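Local structure of DNA topoisomerase 2-associated protein PAT1 (Saccharomyces cerevisiae, 5LMG) at residues 107-110 with 111-114; 261-264 with 265-269; 299-302 with 303-307. The protein activates mRNA decapping and represses translation in yeast mRNA turnover, its C-terminal domain binding a peptide of the decapping enzyme Dcp2. The protein carries 2 engineered substitutions. All coordinates share one frame; numbering follows the deposited sequence.

Interaction 1: 107-110 with 111-114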
loop_
_atom_site.group_PDB
_atom_site.type_symbol
_atom_site.label_atom_id
_atom_site.label_comp_id
_atom_site.label_asym_id
_atom_site.label_seq_id
_atom_site.Cartn_x
_atom_site.Cartn_y
_atom_site.Cartn_z
ATOM N N LYS A 107 -2.076 17.222 4.859
ATOM C CA LYS A 107 -1.772 17.478 6.268
ATOM C C LYS A 107 -2.998 17.835 7.149
ATOM O O LYS A 107 -2.976 17.501 8.328
ATOM C CB LYS A 107 -0.649 18.509 6.408
ATOM C CG LYS A 107 0.726 17.854 6.214
ATOM C CD LYS A 107 1.714 18.764 5.505
ATOM C CE LYS A 107 2.782 19.256 6.443
ATOM N NZ LYS A 107 3.691 20.235 5.789
ATOM N N ILE A 108 -4.071 18.422 6.583
ATOM C CA ILE A 108 -5.283 18.783 7.344
ATOM C C ILE A 108 -6.261 17.587 7.543
ATOM O O ILE A 108 -7.166 17.680 8.377
ATOM C CB ILE A 108 -5.988 20.028 6.718
ATOM C CG1 ILE A 108 -7.018 20.692 7.673
ATOM C CG2 ILE A 108 -6.610 19.743 5.356
ATOM C CD1 ILE A 108 -6.517 21.865 8.392
ATOM N N MET A 109 -6.075 16.479 6.781
ATOM C CA MET A 109 -6.946 15.297 6.799
ATOM C C MET A 109 -7.203 14.692 8.200
ATOM O O MET A 109 -8.379 14.467 8.485
ATOM C CB MET A 109 -6.456 14.224 5.822
ATOM C CG MET A 109 -7.587 13.530 5.082
ATOM S SD MET A 109 -8.812 14.639 4.333
ATOM C CE MET A 109 -7.844 15.454 3.159
ATOM N N PRO A 110 -6.207 14.459 9.109
ATOM C CA PRO A 110 -6.561 13.914 10.441
ATOM C C PRO A 110 -7.460 14.849 11.259
ATOM O O PRO A 110 -8.372 14.376 11.942
ATOM C CB PRO A 110 -5.204 13.660 11.117
ATOM C CG PRO A 110 -4.191 13.709 10.022
ATOM C CD PRO A 110 -4.742 14.639 8.984
ATOM N N ARG A 111 -7.239 16.171 11.136
ATOM C CA ARG A 111 -8.008 17.213 11.812
ATOM C C ARG A 111 -9.435 17.293 11.277
ATOM O O ARG A 111 -10.368 17.468 12.065
ATOM C CB ARG A 111 -7.290 18.558 11.722
ATOM C CG ARG A 111 -5.982 18.565 12.505
ATOM C CD ARG A 111 -5.021 19.601 11.959
ATOM N NE ARG A 111 -5.462 20.964 12.264
ATOM C CZ ARG A 111 -4.941 22.056 11.721
ATOM N NH1 ARG A 111 -3.954 21.962 10.839
ATOM N NH2 ARG A 111 -5.404 23.253 12.050
ATOM N N ILE A 112 -9.608 17.113 9.946
ATOM C CA ILE A 112 -10.916 17.042 9.284
ATOM C C ILE A 112 -11.736 15.888 9.911
ATOM O O ILE A 112 -12.902 16.083 10.283
ATOM C CB ILE A 112 -10.756 16.872 7.736
ATOM C CG1 ILE A 112 -10.285 18.187 7.071
ATOM C CG2 ILE A 112 -12.064 16.353 7.089
ATOM C CD1 ILE A 112 -9.959 18.066 5.571
ATOM N N PHE A 113 -11.092 14.698 10.051
ATOM C CA PHE A 113 -11.699 13.480 10.592
ATOM C C PHE A 113 -12.146 13.613 12.040
ATOM O O PHE A 113 -13.103 12.942 12.427
ATOM C CB PHE A 113 -10.783 12.264 10.384
ATOM C CG PHE A 113 -11.063 11.566 9.070
ATOM C CD1 PHE A 113 -10.936 12.242 7.858
ATOM C CD2 PHE A 113 -11.487 10.241 9.045
ATOM C CE1 PHE A 113 -11.230 11.607 6.651
ATOM C CE2 PHE A 113 -11.768 9.604 7.834
ATOM C CZ PHE A 113 -11.645 10.291 6.647
ATOM N N ASN A 114 -11.534 14.530 12.818
ATOM C CA ASN A 114 -11.968 14.786 14.192
ATOM C C ASN A 114 -13.386 15.384 14.262
ATOM O O ASN A 114 -14.053 15.211 15.281
ATOM C CB ASN A 114 -10.983 15.721 14.911
ATOM C CG ASN A 114 -9.656 15.097 15.262
ATOM O OD1 ASN A 114 -9.506 13.870 15.352
ATOM N ND2 ASN A 114 -8.664 15.943 15.497
#
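I112 N donates to I108 O at 3.0 Å, and F113 N to M109 O at 3.1 Å, two i to i+4 bonds that carry one alpha-helix, 103-114, across the join between 107-110 and 111-114. The helix belongs to a largely helical fold whose sequence family is placed in the TPR clan, and is kinked at P110, whose ring nitrogen has no hydrogen to offer the turn before. As an acceptor proline is unimpaired, yet here N114 N reaches P110 O only weakly. I108 sends CD1 over one face of the R111 guanidinium, 3.5 Å from NH1. Its chi1 of -164° sets CG1 beside the carbonyl carbon, and the two side chains cross at about a right angle. Arginine suits this edge of the helix: its long chain packs on I62 and L63 while NE makes a salt bridge to E66 of helix 48-70. A buried site suits the apolar I112, whose CD1 is 3.8 Å from I108 CG2 and equally far from M109 SD. The flexible thioether of M109 continues to I164 and I167 of helix 151-174. F113 lies against helix 118-130 through I124 and L125, and its CD1 comes within 3.4 Å of M109 O, approaching obliquely.

Interaction 2: 261-264 with 265-269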
loop_
_atom_site.group_PDB
_atom_site.type_symbol
_atom_site.label_atom_id
_atom_site.label_comp_id
_atom_site.label_asym_id
_atom_site.label_seq_id
_atom_site.Cartn_x
_atom_site.Cartn_y
_atom_site.Cartn_z
ATOM N N ASP A 261 16.916 1.150 -8.623
ATOM C CA ASP A 261 18.199 1.861 -8.609
ATOM C C ASP A 261 18.040 3.346 -8.369
ATOM O O ASP A 261 18.758 3.914 -7.540
ATOM C CB ASP A 261 18.922 1.659 -9.943
ATOM C CG ASP A 261 19.684 0.354 -10.073
ATOM O OD1 ASP A 261 19.422 -0.581 -9.269
ATOM O OD2 ASP A 261 20.545 0.261 -10.973
ATOM N N HIS A 262 17.127 3.969 -9.139
ATOM C CA HIS A 262 16.799 5.385 -9.094
ATOM C C HIS A 262 16.350 5.806 -7.690
ATOM O O HIS A 262 16.891 6.787 -7.160
ATOM C CB HIS A 262 15.758 5.721 -10.180
ATOM C CG HIS A 262 15.358 7.162 -10.200
ATOM N ND1 HIS A 262 16.139 8.114 -10.823
ATOM C CD2 HIS A 262 14.281 7.765 -9.651
ATOM C CE1 HIS A 262 15.513 9.265 -10.640
ATOM N NE2 HIS A 262 14.386 9.103 -9.947
ATOM N N ILE A 263 15.416 5.037 -7.073
ATOM C CA ILE A 263 14.892 5.268 -5.715
ATOM C C ILE A 263 15.996 5.079 -4.668
ATOM O O ILE A 263 16.119 5.909 -3.767
ATOM C CB ILE A 263 13.651 4.378 -5.358
ATOM C CG1 ILE A 263 12.563 4.330 -6.475
ATOM C CG2 ILE A 263 13.037 4.774 -4.007
ATOM C CD1 ILE A 263 11.933 5.591 -6.907
ATOM N N MET A 264 16.761 3.970 -4.773
ATOM C CA MET A 264 17.860 3.626 -3.865
ATOM C C MET A 264 18.912 4.738 -3.802
ATOM O O MET A 264 19.350 5.095 -2.711
ATOM C CB MET A 264 18.500 2.288 -4.258
ATOM C CG MET A 264 17.660 1.072 -3.871
ATOM S SD MET A 264 18.540 -0.496 -4.154
ATOM C CE MET A 264 18.423 -0.625 -5.858
ATOM N N ARG A 265 19.260 5.310 -4.964
ATOM C CA ARG A 265 20.205 6.419 -5.136
ATOM C C ARG A 265 19.687 7.682 -4.408
ATOM O O ARG A 265 20.435 8.302 -3.649
ATOM C CB ARG A 265 20.385 6.684 -6.643
ATOM C CG ARG A 265 21.587 7.531 -7.044
ATOM C CD ARG A 265 22.172 7.081 -8.383
ATOM N NE ARG A 265 21.237 7.177 -9.512
ATOM C CZ ARG A 265 20.746 6.135 -10.182
ATOM N NH1 ARG A 265 21.079 4.896 -9.838
ATOM N NH2 ARG A 265 19.911 6.326 -11.196
ATOM N N LEU A 266 18.395 8.027 -4.603
ATOM C CA LEU A 266 17.776 9.210 -3.994
ATOM C C LEU A 266 17.545 9.111 -2.481
ATOM O O LEU A 266 17.585 10.132 -1.787
ATOM C CB LEU A 266 16.451 9.564 -4.710
ATOM C CG LEU A 266 16.562 10.128 -6.130
ATOM C CD1 LEU A 266 15.196 10.354 -6.715
ATOM C CD2 LEU A 266 17.368 11.429 -6.163
ATOM N N GLN A 267 17.281 7.897 -1.978
ATOM C CA GLN A 267 16.976 7.675 -0.561
ATOM C C GLN A 267 18.138 7.130 0.269
ATOM O O GLN A 267 18.001 6.988 1.484
ATOM C CB GLN A 267 15.745 6.765 -0.438
ATOM C CG GLN A 267 14.494 7.413 -1.021
ATOM C CD GLN A 267 13.234 6.607 -0.900
ATOM O OE1 GLN A 267 13.242 5.387 -0.682
ATOM N NE2 GLN A 267 12.112 7.279 -1.107
ATOM N N ASN A 268 19.289 6.849 -0.376
ATOM C CA ASN A 268 20.471 6.236 0.244
ATOM C C ASN A 268 20.147 4.824 0.810
ATOM O O ASN A 268 20.610 4.443 1.892
ATOM C CB ASN A 268 21.157 7.159 1.278
ATOM C CG ASN A 268 22.536 6.690 1.677
ATOM O OD1 ASN A 268 23.197 5.925 0.966
ATOM N ND2 ASN A 268 22.965 7.065 2.864
ATOM N N ASP A 269 19.318 4.062 0.071
ATOM C CA ASP A 269 18.960 2.692 0.431
ATOM C C ASP A 269 19.983 1.748 -0.203
ATOM O O ASP A 269 20.312 1.891 -1.386
ATOM C CB ASP A 269 17.529 2.331 -0.039
ATOM C CG ASP A 269 16.399 3.182 0.533
ATOM O OD1 ASP A 269 16.468 3.541 1.730
ATOM O OD2 ASP A 269 15.413 3.423 -0.196
HETATM O O HOH W 1 18.089 7.752 -12.774
#
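H262 ND1 and R265 NH2 share one water, each at 2.8 Å; the arginine's bond, in which the water accepts, is weak. The water sits at the guanidinium edge, in its plane, and that plane stands 82° from the imidazole. R265 gets there by bending at chi2 and chi3, which lays one guanidinium face over H262 CA. Histidine suits its place by using both nitrogens, NE2 being bonded to P149 O, while L266 CD1 packs obliquely 3.6 Å from NE2. Downstream the helix 257-267 ends with the 6-to-1 bond found in Schellman motifs: D269 N donates to M264 O at 3.0 Å, in the carbonyl plane and on a lone pair, bridging five residues instead of four. N268, with phi 61°, makes the turn; asparagine tolerates this left-handed conformation better than most residues. Across the cap M264 CG lies 4.0 Å from D269 CB. In the last turn Q267 N bonds to I263 O at 2.9 Å, and the Q267 chain runs alongside I263, with CD 3.6 Å from CG2. Putting an alanine at Q267 would probably strip the I263 methyl of this flank and open a gap beside L154 of helix 151-174, which both side chains touch.

Interaction 3: 299-302 with 303-307. With EDO (1,2-ethanediol), chain M; EDO (1,2-ethanediol), chain F; EDO (1,2-ethanediol), chain H.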
loop_
_atom_site.group_PDB
_atom_site.type_symbol
_atom_site.label_atom_id
_atom_site.label_comp_id
_atom_site.label_asym_id
_atom_site.label_seq_id
_atom_site.Cartn_x
_atom_site.Cartn_y
_atom_site.Cartn_z
ATOM N N GLU A 299 3.140 -17.425 -10.512
ATOM C CA GLU A 299 3.383 -16.097 -11.067
ATOM C C GLU A 299 4.568 -15.367 -10.428
ATOM O O GLU A 299 5.220 -14.579 -11.111
ATOM C CB GLU A 299 2.107 -15.233 -11.051
ATOM C CG GLU A 299 1.116 -15.649 -12.139
ATOM C CD GLU A 299 0.009 -14.668 -12.485
ATOM O OE1 GLU A 299 0.291 -13.455 -12.633
ATOM O OE2 GLU A 299 -1.138 -15.130 -12.680
ATOM N N VAL A 300 4.879 -15.665 -9.151
ATOM C CA VAL A 300 5.962 -14.995 -8.426
ATOM C C VAL A 300 7.145 -15.918 -8.126
ATOM O O VAL A 300 8.055 -15.495 -7.422
ATOM C CB VAL A 300 5.462 -14.258 -7.142
ATOM C CG1 VAL A 300 4.345 -13.271 -7.462
ATOM C CG2 VAL A 300 5.059 -15.225 -6.031
ATOM N N ARG A 301 7.135 -17.169 -8.650
ATOM C CA ARG A 301 8.207 -18.156 -8.449
ATOM C C ARG A 301 9.601 -17.578 -8.693
ATOM O O ARG A 301 10.493 -17.798 -7.872
ATOM C CB ARG A 301 7.975 -19.420 -9.299
ATOM C CG ARG A 301 9.120 -20.448 -9.224
ATOM C CD ARG A 301 8.852 -21.757 -9.972
ATOM N NE ARG A 301 8.491 -21.505 -11.365
ATOM C CZ ARG A 301 7.255 -21.592 -11.842
ATOM N NH1 ARG A 301 6.261 -22.009 -11.065
ATOM N NH2 ARG A 301 7.006 -21.283 -13.106
ATOM N N ASP A 302 9.786 -16.842 -9.809
ATOM C CA ASP A 302 11.080 -16.228 -10.132
ATOM C C ASP A 302 11.479 -15.142 -9.108
ATOM O O ASP A 302 12.661 -14.982 -8.811
ATOM C CB ASP A 302 11.107 -15.719 -11.580
ATOM C CG ASP A 302 10.929 -16.806 -12.639
ATOM O OD1 ASP A 302 11.343 -17.970 -12.386
ATOM O OD2 ASP A 302 10.379 -16.493 -13.723
ATOM N N GLU A 303 10.485 -14.458 -8.517
ATOM C CA GLU A 303 10.713 -13.441 -7.486
ATOM C C GLU A 303 11.091 -14.084 -6.151
ATOM O O GLU A 303 11.950 -13.544 -5.454
ATOM C CB GLU A 303 9.513 -12.506 -7.352
ATOM C CG GLU A 303 9.317 -11.589 -8.557
ATOM C CD GLU A 303 10.397 -10.571 -8.904
ATOM O OE1 GLU A 303 10.345 -10.036 -10.036
ATOM O OE2 GLU A 303 11.290 -10.302 -8.067
ATOM N N ILE A 304 10.523 -15.289 -5.856
ATOM C CA ILE A 304 10.846 -16.081 -4.665
ATOM C C ILE A 304 12.336 -16.503 -4.753
ATOM O O ILE A 304 13.080 -16.305 -3.789
ATOM C CB ILE A 304 9.881 -17.303 -4.496
ATOM C CG1 ILE A 304 8.443 -16.839 -4.123
ATOM C CG2 ILE A 304 10.424 -18.311 -3.465
ATOM C CD1 ILE A 304 7.348 -17.884 -4.295
ATOM N N PHE A 305 12.752 -17.052 -5.919
ATOM C CA PHE A 305 14.134 -17.486 -6.156
ATOM C C PHE A 305 15.149 -16.314 -6.141
ATOM O O PHE A 305 16.223 -16.469 -5.557
ATOM C CB PHE A 305 14.252 -18.342 -7.430
ATOM C CG PHE A 305 13.466 -19.639 -7.427
ATOM C CD1 PHE A 305 13.140 -20.279 -6.230
ATOM C CD2 PHE A 305 13.061 -20.226 -8.618
ATOM C CE1 PHE A 305 12.394 -21.464 -6.228
ATOM C CE2 PHE A 305 12.352 -21.432 -8.615
ATOM C CZ PHE A 305 12.013 -22.035 -7.421
ATOM N N ALA A 306 14.793 -15.148 -6.730
ATOM C CA ALA A 306 15.641 -13.950 -6.728
ATOM C C ALA A 306 15.915 -13.484 -5.282
ATOM O O ALA A 306 17.060 -13.166 -4.968
ATOM C CB ALA A 306 14.988 -12.831 -7.526
ATOM N N THR A 307 14.878 -13.508 -4.398
ATOM C CA THR A 307 14.984 -13.131 -2.982
ATOM C C THR A 307 15.893 -14.099 -2.219
ATOM O O THR A 307 16.691 -13.645 -1.398
ATOM C CB THR A 307 13.587 -12.974 -2.328
ATOM O OG1 THR A 307 12.858 -11.973 -3.033
ATOM C CG2 THR A 307 13.666 -12.558 -0.864
HETATM C C1 EDO M . 15.318 -9.912 -4.520
HETATM O O1 EDO M . 14.561 -9.181 -5.465
HETATM C C2 EDO M . 15.479 -9.141 -3.175
HETATM O O2 EDO M . 14.321 -9.264 -2.362
HETATM C C1 EDO F . 15.087 -17.662 -13.330
HETATM O O1 EDO F . 14.200 -18.069 -12.292
HETATM C C2 EDO F . 14.833 -16.191 -13.712
HETATM O O2 EDO F . 13.617 -16.106 -14.432
HETATM C C1 EDO H . 13.115 -7.388 -8.113
HETATM O O1 EDO H . 12.566 -8.063 -6.990
HETATM C C2 EDO H . 11.986 -6.639 -8.858
HETATM O O2 EDO H . 11.492 -5.532 -8.097
#
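With CG of R301 opposite its backbone N (chi1 175°) and CG of F305 opposite its carbonyl carbon (chi1 -62°), the two side chains run side by side in the same direction. R301 CG then meets F305 CE2 at 3.4 Å, so it is the aliphatic part of the arginine that packs on the ring. The guanidinium, turned by the bend at chi3, is 49° from the ring plane and makes a salt bridge through NH1 to D298. On the same side of the ring as this CG lies R301 O, 3.5 Å above the ring plane and offset toward the rim; it also accepts the nearly straight bond from F305 N. V300 and I304 form the buried side: V300 CG2 and I304 CD1 are 3.9 Å apart, and these branched apolar residues reach F352 of helix 329-355. V300 O receives I304 N almost along its C=O direction, with E303 N as a second, weak donor. Acidic residues suit the more polar flank. E303 bends at chi2 and bonds to Q251 through OE1, while D302 OD1 accepts from O1 of an ethanediol of chain F at 2.9 Å. T307 OG1 accepts more loosely, at 3.2 Å, from O2 of the chain M ethanediol; these diols probably come from the crystallisation liquor. The bound Dcp2 peptide lies against R301, I304 and F305: R301 NH1 makes a weak hydrogen bond to its backbone, I304 packs on an apolar side chain and F305 on its backbone, so this turn of helix 290-322 forms part of the peptide-binding surface.

In the fold
From the N terminus, interactions 1, 2 and 3 follow in series; each joins adjoining residues along one helix, so none encloses a long loop, and none nests in or crosses another. Interaction 1 lies in helix 103-114 and touches helices 48-70, 118-130 and 151-174. Interaction 2 closes helix 257-267 and meets helix 151-174 again, at L154, making that long helix a neighbour of both, although their centres are 31 Å apart. Interaction 3, centred 22 Å from interaction 2, joins helix 290-322 to helices 275-286 and 329-355. Interactions 1 and 3 lie on opposite sides of the chain's centre, their own centres 40 Å apart.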